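Local coordinates for protein DNA methyltransferase (Nicotiana tabacum, PDB 4ONQ) that probably methylates carbon 5 of cytosines in DNA with S-adenosylmethionine as methyl donor, this chain being the catalytic domain of a plant de novo methyltransferase, at residues W53-I56 / S57-Y61; K111-P114 / S115-R119; V153-F156 / V157-C161; G197-R200 / T201-Y204. The protein carries 5 engineered substitutions. All blocks are in the same frame, centred on the assembly; numbering follows the deposited sequence.

Interaction 1 of 4, residues W53-I56 / S57-Y61. Engineered in segment 57-61: S58 (natural residue Arg), S59 (natural residue Phe).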
loop_
_atom_site.group_PDB
_atom_site.type_symbol
_atom_site.label_atom_id
_atom_site.label_comp_id
_atom_site.label_asym_id
_atom_site.label_seq_id
_atom_site.Cartn_x
_atom_site.Cartn_y
_atom_site.Cartn_z
ATOM N N TRP A 53 -15.382 3.850 10.761
ATOM C CA TRP A 53 -15.376 2.486 10.262
ATOM C C TRP A 53 -16.792 1.918 10.221
ATOM O O TRP A 53 -17.126 1.137 9.328
ATOM C CB TRP A 53 -14.432 1.604 11.081
ATOM C CG TRP A 53 -13.007 1.714 10.623
ATOM C CD1 TRP A 53 -11.961 2.272 11.301
ATOM C CD2 TRP A 53 -12.480 1.276 9.366
ATOM N NE1 TRP A 53 -10.815 2.199 10.546
ATOM C CE2 TRP A 53 -11.108 1.590 9.354
ATOM C CE3 TRP A 53 -13.035 0.642 8.251
ATOM C CZ2 TRP A 53 -10.288 1.293 8.275
ATOM C CZ3 TRP A 53 -12.218 0.352 7.180
ATOM C CH2 TRP A 53 -10.861 0.675 7.200
ATOM N N ASP A 54 -17.629 2.324 11.172
ATOM C CA ASP A 54 -19.043 1.966 11.101
ATOM C C ASP A 54 -19.676 2.483 9.804
ATOM O O ASP A 54 -20.353 1.736 9.094
ATOM C CB ASP A 54 -19.803 2.481 12.324
ATOM C CG ASP A 54 -19.551 1.639 13.565
ATOM O OD1 ASP A 54 -19.152 0.462 13.418
ATOM O OD2 ASP A 54 -19.762 2.151 14.685
ATOM N N THR A 55 -19.433 3.755 9.497
ATOM C CA THR A 55 -19.931 4.378 8.272
ATOM C C THR A 55 -19.443 3.656 7.020
ATOM O O THR A 55 -20.224 3.370 6.109
ATOM C CB THR A 55 -19.482 5.850 8.167
ATOM O OG1 THR A 55 -19.994 6.594 9.280
ATOM C CG2 THR A 55 -19.977 6.473 6.865
ATOM N N ILE A 56 -18.144 3.376 6.980
ATOM C CA ILE A 56 -17.537 2.698 5.840
ATOM C C ILE A 56 -18.144 1.315 5.632
ATOM O O ILE A 56 -18.466 0.941 4.504
ATOM C CB ILE A 56 -16.003 2.594 5.990
ATOM C CG1 ILE A 56 -15.367 3.982 5.868
ATOM C CG2 ILE A 56 -15.424 1.661 4.940
ATOM C CD1 ILE A 56 -13.893 4.022 6.249
ATOM N N SER A 57 -18.315 0.568 6.720
ATOM C CA SER A 57 -18.947 -0.747 6.639
ATOM C C SER A 57 -20.384 -0.657 6.130
ATOM O O SER A 57 -20.774 -1.400 5.231
ATOM C CB SER A 57 -18.917 -1.456 7.993
ATOM O OG SER A 57 -17.595 -1.820 8.349
ATOM N N SER A 58 -21.167 0.254 6.703
ATOM C CA SER A 58 -22.563 0.402 6.305
ATOM C C SER A 58 -22.675 0.793 4.839
ATOM O O SER A 58 -23.589 0.357 4.141
ATOM C CB SER A 58 -23.283 1.430 7.185
ATOM O OG SER A 58 -22.885 2.754 6.876
ATOM N N SER A 59 -21.733 1.607 4.372
ATOM C CA SER A 59 -21.742 2.053 2.985
ATOM C C SER A 59 -21.318 0.930 2.046
ATOM O O SER A 59 -21.708 0.905 0.878
ATOM C CB SER A 59 -20.828 3.263 2.802
ATOM O OG SER A 59 -21.282 4.364 3.566
ATOM N N LEU A 60 -20.521 -0.001 2.560
ATOM C CA LEU A 60 -20.008 -1.094 1.741
ATOM C C LEU A 60 -20.603 -2.439 2.137
ATOM O O LEU A 60 -19.883 -3.355 2.531
ATOM C CB LEU A 60 -18.477 -1.158 1.802
ATOM C CG LEU A 60 -17.708 -0.018 1.137
ATOM C CD1 LEU A 60 -16.206 -0.227 1.282
ATOM C CD2 LEU A 60 -18.089 0.096 -0.327
ATOM N N TYR A 61 -21.924 -2.535 2.045
ATOM C CA TYR A 61 -22.622 -3.813 2.137
ATOM C C TYR A 61 -22.389 -4.550 3.459
ATOM O O TYR A 61 -22.373 -5.781 3.498
ATOM C CB TYR A 61 -22.253 -4.675 0.927
ATOM C CG TYR A 61 -22.225 -3.859 -0.351
ATOM C CD1 TYR A 61 -23.402 -3.406 -0.932
ATOM C CD2 TYR A 61 -21.024 -3.516 -0.956
ATOM C CE1 TYR A 61 -23.386 -2.648 -2.088
ATOM C CE2 TYR A 61 -20.998 -2.756 -2.113
ATOM C CZ TYR A 61 -22.180 -2.326 -2.673
ATOM O OH TYR A 61 -22.158 -1.573 -3.824
#

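Interaction 2 of 4, residues K111-P114 / S115-R119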
loop_
_atom_site.group_PDB
_atom_site.type_symbol
_atom_site.label_atom_id
_atom_site.label_comp_id
_atom_site.label_asym_id
_atom_site.label_seq_id
_atom_site.Cartn_x
_atom_site.Cartn_y
_atom_site.Cartn_z
ATOM N N LYS A 111 25.965 -1.945 9.914
ATOM C CA LYS A 111 27.267 -1.737 10.472
ATOM C C LYS A 111 27.400 -0.537 11.383
ATOM O O LYS A 111 28.236 -0.506 12.251
ATOM C CB LYS A 111 28.261 -1.619 9.351
ATOM C CG LYS A 111 29.645 -1.386 9.816
ATOM C CD LYS A 111 30.600 -1.443 8.682
ATOM C CE LYS A 111 32.002 -1.098 9.122
ATOM N NZ LYS A 111 32.705 -2.091 9.962
ATOM N N TRP A 112 26.547 0.439 11.196
ATOM C CA TRP A 112 26.591 1.644 12.022
ATOM C C TRP A 112 25.412 1.753 12.981
ATOM O O TRP A 112 25.224 2.782 13.626
ATOM C CB TRP A 112 26.711 2.889 11.138
ATOM C CG TRP A 112 27.858 2.766 10.198
ATOM C CD1 TRP A 112 27.801 2.652 8.838
ATOM C CD2 TRP A 112 29.244 2.693 10.550
ATOM N NE1 TRP A 112 29.069 2.524 8.321
ATOM C CE2 TRP A 112 29.972 2.548 9.352
ATOM C CE3 TRP A 112 29.941 2.741 11.764
ATOM C CZ2 TRP A 112 31.364 2.454 9.333
ATOM C CZ3 TRP A 112 31.320 2.641 11.743
ATOM C CH2 TRP A 112 32.018 2.497 10.536
ATOM N N TRP A 113 24.623 0.688 13.079
ATOM C CA TRP A 113 23.491 0.673 13.999
ATOM C C TRP A 113 23.985 0.497 15.435
ATOM O O TRP A 113 24.592 -0.520 15.767
ATOM C CB TRP A 113 22.495 -0.433 13.634
ATOM C CG TRP A 113 21.078 -0.098 14.013
ATOM C CD1 TRP A 113 20.486 -0.279 15.231
ATOM C CD2 TRP A 113 20.078 0.486 13.164
ATOM N NE1 TRP A 113 19.182 0.161 15.194
ATOM C CE2 TRP A 113 18.907 0.635 13.938
ATOM C CE3 TRP A 113 20.064 0.907 11.827
ATOM C CZ2 TRP A 113 17.733 1.184 13.423
ATOM C CZ3 TRP A 113 18.894 1.452 11.313
ATOM C CH2 TRP A 113 17.744 1.584 12.112
ATOM N N PRO A 114 23.739 1.499 16.289
ATOM C CA PRO A 114 24.174 1.418 17.685
ATOM C C PRO A 114 23.419 0.319 18.425
ATOM O O PRO A 114 22.234 0.105 18.164
ATOM C CB PRO A 114 23.786 2.787 18.255
ATOM C CG PRO A 114 23.541 3.666 17.070
ATOM C CD PRO A 114 23.047 2.763 15.995
ATOM N N SER A 115 24.099 -0.363 19.339
ATOM C CA SER A 115 23.468 -1.414 20.133
ATOM C C SER A 115 22.282 -0.889 20.948
ATOM O O SER A 115 21.366 -1.643 21.282
ATOM C CB SER A 115 24.493 -2.069 21.061
ATOM O OG SER A 115 25.087 -1.104 21.912
ATOM N N TRP A 116 22.296 0.403 21.257
ATOM C CA TRP A 116 21.245 0.995 22.077
ATOM C C TRP A 116 20.019 1.437 21.275
ATOM O O TRP A 116 19.051 1.946 21.844
ATOM C CB TRP A 116 21.792 2.156 22.911
ATOM C CG TRP A 116 22.514 3.205 22.115
ATOM C CD1 TRP A 116 23.848 3.250 21.842
ATOM C CD2 TRP A 116 21.939 4.366 21.501
ATOM N NE1 TRP A 116 24.139 4.365 21.091
ATOM C CE2 TRP A 116 22.984 5.063 20.867
ATOM C CE3 TRP A 116 20.640 4.875 21.418
ATOM C CZ2 TRP A 116 22.774 6.248 20.163
ATOM C CZ3 TRP A 116 20.432 6.054 20.719
ATOM C CH2 TRP A 116 21.495 6.727 20.100
ATOM N N ASP A 117 20.068 1.253 19.957
ATOM C CA ASP A 117 18.904 1.489 19.112
ATOM C C ASP A 117 18.245 0.141 18.847
ATOM O O ASP A 117 18.722 -0.642 18.026
ATOM C CB ASP A 117 19.312 2.168 17.801
ATOM C CG ASP A 117 18.118 2.671 16.994
ATOM O OD1 ASP A 117 17.041 2.030 17.028
ATOM O OD2 ASP A 117 18.260 3.715 16.319
ATOM N N PRO A 118 17.138 -0.135 19.547
ATOM C CA PRO A 118 16.524 -1.468 19.544
ATOM C C PRO A 118 15.640 -1.739 18.335
ATOM O O PRO A 118 15.207 -2.873 18.162
ATOM C CB PRO A 118 15.669 -1.455 20.814
ATOM C CG PRO A 118 15.274 -0.021 20.973
ATOM C CD PRO A 118 16.426 0.807 20.432
ATOM N N ARG A 119 15.372 -0.723 17.521
ATOM C CA ARG A 119 14.491 -0.888 16.368
ATOM C C ARG A 119 14.972 -1.973 15.406
ATOM O O ARG A 119 16.154 -2.047 15.068
ATOM C CB ARG A 119 14.361 0.417 15.599
ATOM C CG ARG A 119 13.683 1.532 16.342
ATOM C CD ARG A 119 13.706 2.796 15.496
ATOM N NE ARG A 119 15.071 3.234 15.221
ATOM C CZ ARG A 119 15.410 4.025 14.210
ATOM N NH1 ARG A 119 14.482 4.457 13.369
ATOM N NH2 ARG A 119 16.678 4.375 14.041
#

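Interaction 3 of 4, residues V153-F156 / V157-C161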
loop_
_atom_site.group_PDB
_atom_site.type_symbol
_atom_site.label_atom_id
_atom_site.label_comp_id
_atom_site.label_asym_id
_atom_site.label_seq_id
_atom_site.Cartn_x
_atom_site.Cartn_y
_atom_site.Cartn_z
ATOM N N VAL A 153 19.487 11.504 26.361
ATOM C CA VAL A 153 19.785 11.790 24.961
ATOM C C VAL A 153 19.435 10.589 24.089
ATOM O O VAL A 153 18.893 10.762 23.007
ATOM C CB VAL A 153 21.231 12.311 24.713
ATOM C CG1 VAL A 153 22.022 12.305 25.988
ATOM C CG2 VAL A 153 21.926 11.519 23.611
ATOM N N GLN A 154 19.702 9.380 24.576
ATOM C CA GLN A 154 19.266 8.175 23.876
ATOM C C GLN A 154 17.768 8.243 23.594
ATOM O O GLN A 154 17.311 7.936 22.491
ATOM C CB GLN A 154 19.573 6.921 24.693
ATOM C CG GLN A 154 21.010 6.448 24.637
ATOM C CD GLN A 154 21.199 5.107 25.344
ATOM O OE1 GLN A 154 20.332 4.230 25.273
ATOM N NE2 GLN A 154 22.330 4.947 26.034
ATOM N N LYS A 155 17.004 8.676 24.591
ATOM C CA LYS A 155 15.568 8.798 24.431
ATOM C C LYS A 155 15.215 9.886 23.425
ATOM O O LYS A 155 14.357 9.690 22.569
ATOM C CB LYS A 155 14.877 9.072 25.766
ATOM C CG LYS A 155 13.364 9.045 25.639
ATOM C CD LYS A 155 12.672 9.645 26.838
ATOM C CE LYS A 155 11.196 9.864 26.543
ATOM N NZ LYS A 155 10.576 8.693 25.851
ATOM N N PHE A 156 15.878 11.033 23.528
ATOM C CA PHE A 156 15.657 12.109 22.563
ATOM C C PHE A 156 15.882 11.651 21.100
ATOM O O PHE A 156 14.984 11.803 20.247
ATOM C CB PHE A 156 16.502 13.340 22.921
ATOM C CG PHE A 156 16.737 14.271 21.773
ATOM C CD1 PHE A 156 15.731 15.113 21.329
ATOM C CD2 PHE A 156 17.963 14.301 21.133
ATOM C CE1 PHE A 156 15.945 15.971 20.262
ATOM C CE2 PHE A 156 18.185 15.157 20.067
ATOM C CZ PHE A 156 17.174 15.989 19.630
ATOM N N VAL A 157 17.045 11.061 20.811
ATOM C CA VAL A 157 17.303 10.636 19.436
ATOM C C VAL A 157 16.424 9.469 18.997
ATOM O O VAL A 157 16.018 9.417 17.846
ATOM C CB VAL A 157 18.823 10.406 19.072
ATOM C CG1 VAL A 157 19.741 10.823 20.184
ATOM C CG2 VAL A 157 19.101 8.971 18.594
ATOM N N LEU A 158 16.106 8.548 19.905
ATOM C CA LEU A 158 15.231 7.441 19.530
ATOM C C LEU A 158 13.829 7.941 19.197
ATOM O O LEU A 158 13.189 7.457 18.261
ATOM C CB LEU A 158 15.187 6.366 20.610
ATOM C CG LEU A 158 16.341 5.367 20.556
ATOM C CD1 LEU A 158 16.170 4.341 21.655
ATOM C CD2 LEU A 158 16.391 4.694 19.192
ATOM N N ASP A 159 13.374 8.940 19.914
ATOM C CA ASP A 159 12.092 9.526 19.625
ATOM C C ASP A 159 12.086 10.219 18.294
ATOM O O ASP A 159 11.153 10.073 17.569
ATOM C CB ASP A 159 11.615 10.504 20.727
ATOM C CG ASP A 159 11.199 9.818 22.023
ATOM O OD1 ASP A 159 11.049 8.604 22.060
ATOM O OD2 ASP A 159 11.021 10.500 23.031
ATOM N N GLN A 160 13.110 11.002 18.005
ATOM C CA GLN A 160 13.203 11.623 16.717
ATOM C C GLN A 160 13.317 10.640 15.575
ATOM O O GLN A 160 12.735 10.846 14.578
ATOM C CB GLN A 160 14.323 12.643 16.660
ATOM C CG GLN A 160 14.220 13.769 17.646
ATOM C CD GLN A 160 12.946 14.536 17.553
ATOM O OE1 GLN A 160 12.538 14.951 16.514
ATOM N NE2 GLN A 160 12.330 14.732 18.657
ATOM N N CYS A 161 14.077 9.582 15.742
ATOM C CA CYS A 161 14.229 8.552 14.737
ATOM C C CYS A 161 12.984 7.780 14.407
ATOM O O CYS A 161 12.737 7.492 13.287
ATOM C CB CYS A 161 15.315 7.586 15.129
ATOM S SG CYS A 161 16.942 8.254 15.106
#

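Interaction 4 of 4, residues G197-R200 / T201-Y204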
loop_
_atom_site.group_PDB
_atom_site.type_symbol
_atom_site.label_atom_id
_atom_site.label_comp_id
_atom_site.label_asym_id
_atom_site.label_seq_id
_atom_site.Cartn_x
_atom_site.Cartn_y
_atom_site.Cartn_z
ATOM N N GLY A 197 10.060 13.835 -14.905
ATOM C CA GLY A 197 9.336 15.033 -14.518
ATOM C C GLY A 197 8.785 15.098 -13.105
ATOM O O GLY A 197 8.075 16.039 -12.765
ATOM N N ILE A 198 9.100 14.111 -12.274
ATOM C CA ILE A 198 8.649 14.139 -10.887
ATOM C C ILE A 198 9.777 14.606 -9.962
ATOM O O ILE A 198 10.929 14.209 -10.123
ATOM C CB ILE A 198 8.100 12.764 -10.441
ATOM C CG1 ILE A 198 7.470 12.865 -9.048
ATOM C CG2 ILE A 198 9.189 11.703 -10.497
ATOM C CD1 ILE A 198 6.971 11.549 -8.496
ATOM N N SER A 199 9.457 15.478 -9.013
ATOM C CA SER A 199 10.464 15.937 -8.070
ATOM C C SER A 199 10.653 14.944 -6.937
ATOM O O SER A 199 9.838 14.034 -6.726
ATOM C CB SER A 199 10.093 17.293 -7.485
ATOM O OG SER A 199 9.008 17.155 -6.593
ATOM N N ARG A 200 11.736 15.145 -6.206
ATOM C CA ARG A 200 12.091 14.312 -5.067
ATOM C C ARG A 200 10.988 14.321 -3.999
ATOM O O ARG A 200 10.520 13.259 -3.550
ATOM C CB ARG A 200 13.430 14.798 -4.497
ATOM C CG ARG A 200 13.791 14.256 -3.125
ATOM C CD ARG A 200 15.159 14.791 -2.727
ATOM N NE ARG A 200 15.459 14.618 -1.305
ATOM C CZ ARG A 200 16.044 13.546 -0.785
ATOM N NH1 ARG A 200 16.401 12.546 -1.575
ATOM N NH2 ARG A 200 16.271 13.478 0.521
ATOM N N THR A 201 10.553 15.519 -3.610
ATOM C CA THR A 201 9.525 15.641 -2.569
ATOM C C THR A 201 8.215 14.998 -3.013
ATOM O O THR A 201 7.496 14.408 -2.206
ATOM C CB THR A 201 9.288 17.116 -2.100
ATOM O OG1 THR A 201 8.267 17.726 -2.900
ATOM C CG2 THR A 201 10.572 17.921 -2.190
ATOM N N ASP A 202 7.931 15.087 -4.308
ATOM C CA ASP A 202 6.762 14.422 -4.875
ATOM C C ASP A 202 6.944 12.907 -4.951
ATOM O O ASP A 202 5.971 12.160 -4.877
ATOM C CB ASP A 202 6.426 14.980 -6.260
ATOM C CG ASP A 202 5.424 16.112 -6.205
ATOM O OD1 ASP A 202 4.710 16.223 -5.189
ATOM O OD2 ASP A 202 5.342 16.885 -7.184
ATOM N N ARG A 203 8.182 12.454 -5.128
ATOM C CA ARG A 203 8.470 11.027 -5.052
ATOM C C ARG A 203 8.027 10.545 -3.677
ATOM O O ARG A 203 7.295 9.560 -3.549
ATOM C CB ARG A 203 9.965 10.755 -5.221
ATOM C CG ARG A 203 10.506 10.826 -6.634
ATOM C CD ARG A 203 11.157 9.492 -6.964
ATOM N NE ARG A 203 12.612 9.507 -7.013
ATOM C CZ ARG A 203 13.357 8.406 -6.996
ATOM N NH1 ARG A 203 14.684 8.496 -7.046
ATOM N NH2 ARG A 203 12.772 7.213 -6.916
ATOM N N TYR A 204 8.459 11.263 -2.643
ATOM C CA TYR A 204 8.080 10.901 -1.276
ATOM C C TYR A 204 6.581 10.990 -1.038
ATOM O O TYR A 204 6.017 10.148 -0.356
ATOM C CB TYR A 204 8.782 11.778 -0.254
ATOM C CG TYR A 204 10.243 11.478 -0.062
ATOM C CD1 TYR A 204 11.204 12.418 -0.400
ATOM C CD2 TYR A 204 10.665 10.257 0.472
ATOM C CE1 TYR A 204 12.546 12.163 -0.212
ATOM C CE2 TYR A 204 12.012 9.985 0.656
ATOM C CZ TYR A 204 12.945 10.949 0.312
ATOM O OH TYR A 204 14.286 10.730 0.495
HETATM O O HOH W 1 6.881 16.976 -9.178
#

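Interaction 1 of 4, residues W53-I56 / S57-Y61
I56 and L60 lie side by side and point the same way at the C-terminal end of helix 50-59, an amphipathic helix of the class I-like methyltransferase domain, I56 on its last turn and L60 just past it. Their nearest side-chain atoms, I56 CG2 and L60 CD1, stand 4.2 Å apart. This is the tight side. I56 CG1 lies beside the backbone N (chi1 -69°), and CD1 is carried out to one face of the W53 ring, 4.0 Å above its plane and toward the rim. The sheet floor supports all three: N44 and I83 lie against W53 and I56, F40, Y42 and I83 against L60. Helix 337-352 closes over I56 and L60 with F338 and L345, while W53 gives its indole N-H to A46 O.

D54, T55 and S58 belong to the other, solvent-facing side, where packing is loose and the contacts are mostly polar. S58 and S59 are engineered here, replacing an arginine and a phenylalanine, and both hydroxyls turn back onto the chain. Three donors converge on T55 O: the routine helical N-H of S59 and these two hydroxyls. T55 OG1 is hydrogen-bonded to G51 O, and S57 OG to I63 O beyond the helix.

L60 N still reaches I56 O at 3.0 Å, but the N-H is bent to 130° as the chain leaves the helix. At T55 O, S59 OG sits 2.9 Å off and above the carbonyl plane, whereas S58 OG comes in tilted from that plane and well off the C=O direction (116°), 2.8 Å from T55 O.

Interaction 2 of 4, residues K111-P114 / S115-R119
D117 OD1, on a carboxylate that lies against W113 NE1, is gripped by two donors of R119. NE comes in on the syn lone pair at 2.9 Å from OD1, nearly straight at 171°; the backbone N of R119 meets the same OD1 almost end-on at 3.3 Å. R119 NH2 takes OD2 at 2.9 Å, which makes a side-on salt bridge. OD2 also accepts from W168 NE1, and R119 NH1 bonds to L166 O, so the guanidinium is held flat and fixed in rotation.

The bend of R119 at chi3 (-62°) brings that group up to W113, so that CZ2 of the indole sits over one guanidinium face, 3.4 Å from R119 NH2, with the planes 32° apart. W113 NE1 meanwhile gives a bent bond to D117 O, 3.0 Å away and within the indole plane. Swapping D117 for an alanine removes the carboxylate and would probably leave the buried guanidinium of R119 without its countercharge and W168 NE1 without its acceptor.

On the other flank P114 CB makes a CH-pi contact with the five-membered ring of W116, 3.5 Å from its centroid and over the face. D117 N closes back on P114 O at 3.0 Å. The arrangement is that of a type I beta turn, P114 to D117, running straight into an Asx turn from D117 to R119.

Interaction 3 of 4, residues V153-F156 / V157-C161
F156 and Q160 meet one turn apart: F156 CE1 touches Q160 CG at 3.8 Å, and the amide NE2 comes within 4.1 Å of the same CE1. Ring and amide planes are 32° apart. The Q160 chain bends at chi2 (-56°), which brings its amide obliquely up to the ring at CE1. Farther round the helix, K155 NZ forms a salt bridge with D159 OD2, but a weak one at 3.4 Å; the lysine runs out extended and turns only at its last torsion (44°), bringing CE and NZ obliquely up to OD2. An asparagine in place of D159 would probably cost K155 its counter-charge and let the exposed lysine end swing away. V153 and V157 point the same way with methyls in contact, although both have nearly eclipsed first torsions, so the exact placing of those methyls is doubtful.

Beneath these side chains runs regular helix geometry: V157 N reaches V153 O at 2.9 Å and Q160 N reaches F156 O at 3.0 Å, each from one turn on. Helix 151-164 pairs with helix 132-143 as an antiparallel helical hairpin, since F156 lies on A141, V157 on I138 and V142, and Q160 on L134. V157 also rests against W168, and C161 against L166, both in strand 166-170. L158 has CB 3.2 Å from Q154 O and turns its branched end to D117 and P118. Near the start of the helix, Q154 ties its amide NE2 to P149 O in the connection between the two helices.

Interaction 4 of 4, residues G197-R200 / T201-Y204
R200 runs alongside Y204, both side chains pointing the same way off the first turn of helix 200-208. R200 CB lies close to T201 N. CG, anti to the backbone N (chi1 166°), starts an extended chain and touches Y204 CE1 at 3.8 Å. NE comes to the edge of the tyrosine ring, within its plane. CZ then stands 3.8 Å from Y204 CE1, which sits over the centre of one guanidinium face, the two planes being perpendicular. At the tip NH2 is 3.4 Å from Y204 OH, but the angle is too poor for a bond: Y204 OH is hydrogen-bonded to L177 O instead, and R200 NH1 forms a salt bridge with E178.

The helix starts at S199, its N-cap. S199 OG accepts from D202 N at 3.3 Å, capping the helix, and S199 O takes R203 N at 2.8 Å. A water links S199 N to the carboxylate of D202, accepting from the former and donating to OD2; the return bond that a capping box makes directly is bridged here.

I198, just before the cap, lays CG1 against D202 CB at 3.7 Å and CD1 against the backbone of R203, while V265 and I269 of helix 264-276 also lie against I198. R203 bends away at chi2 and chi3 to carry NH2 to E183 and T193.

In the fold
Following the chain from the N terminus, interaction 1 comes first, at the end of helix 50-59 on the main sheet, then interactions 2, 3 and 4 in series. None nests within or crosses another, and each closes only a turn of local chain. Interactions 2 and 3 touch, centres about 12 Å apart: the turn at 111-119 sits on helix 151-164, where W116 CH2 reaches V157 CG2 at 3.6 Å and R119 NH1 lies beside C161 O, joining loop, helical hairpin and strand 166-170. Interaction 1 lies on the opposite side of the chain's centre from interaction 2. Interaction 4 starts helix 200-208, with the D202 side chain about 9 Å from bound sinefungin.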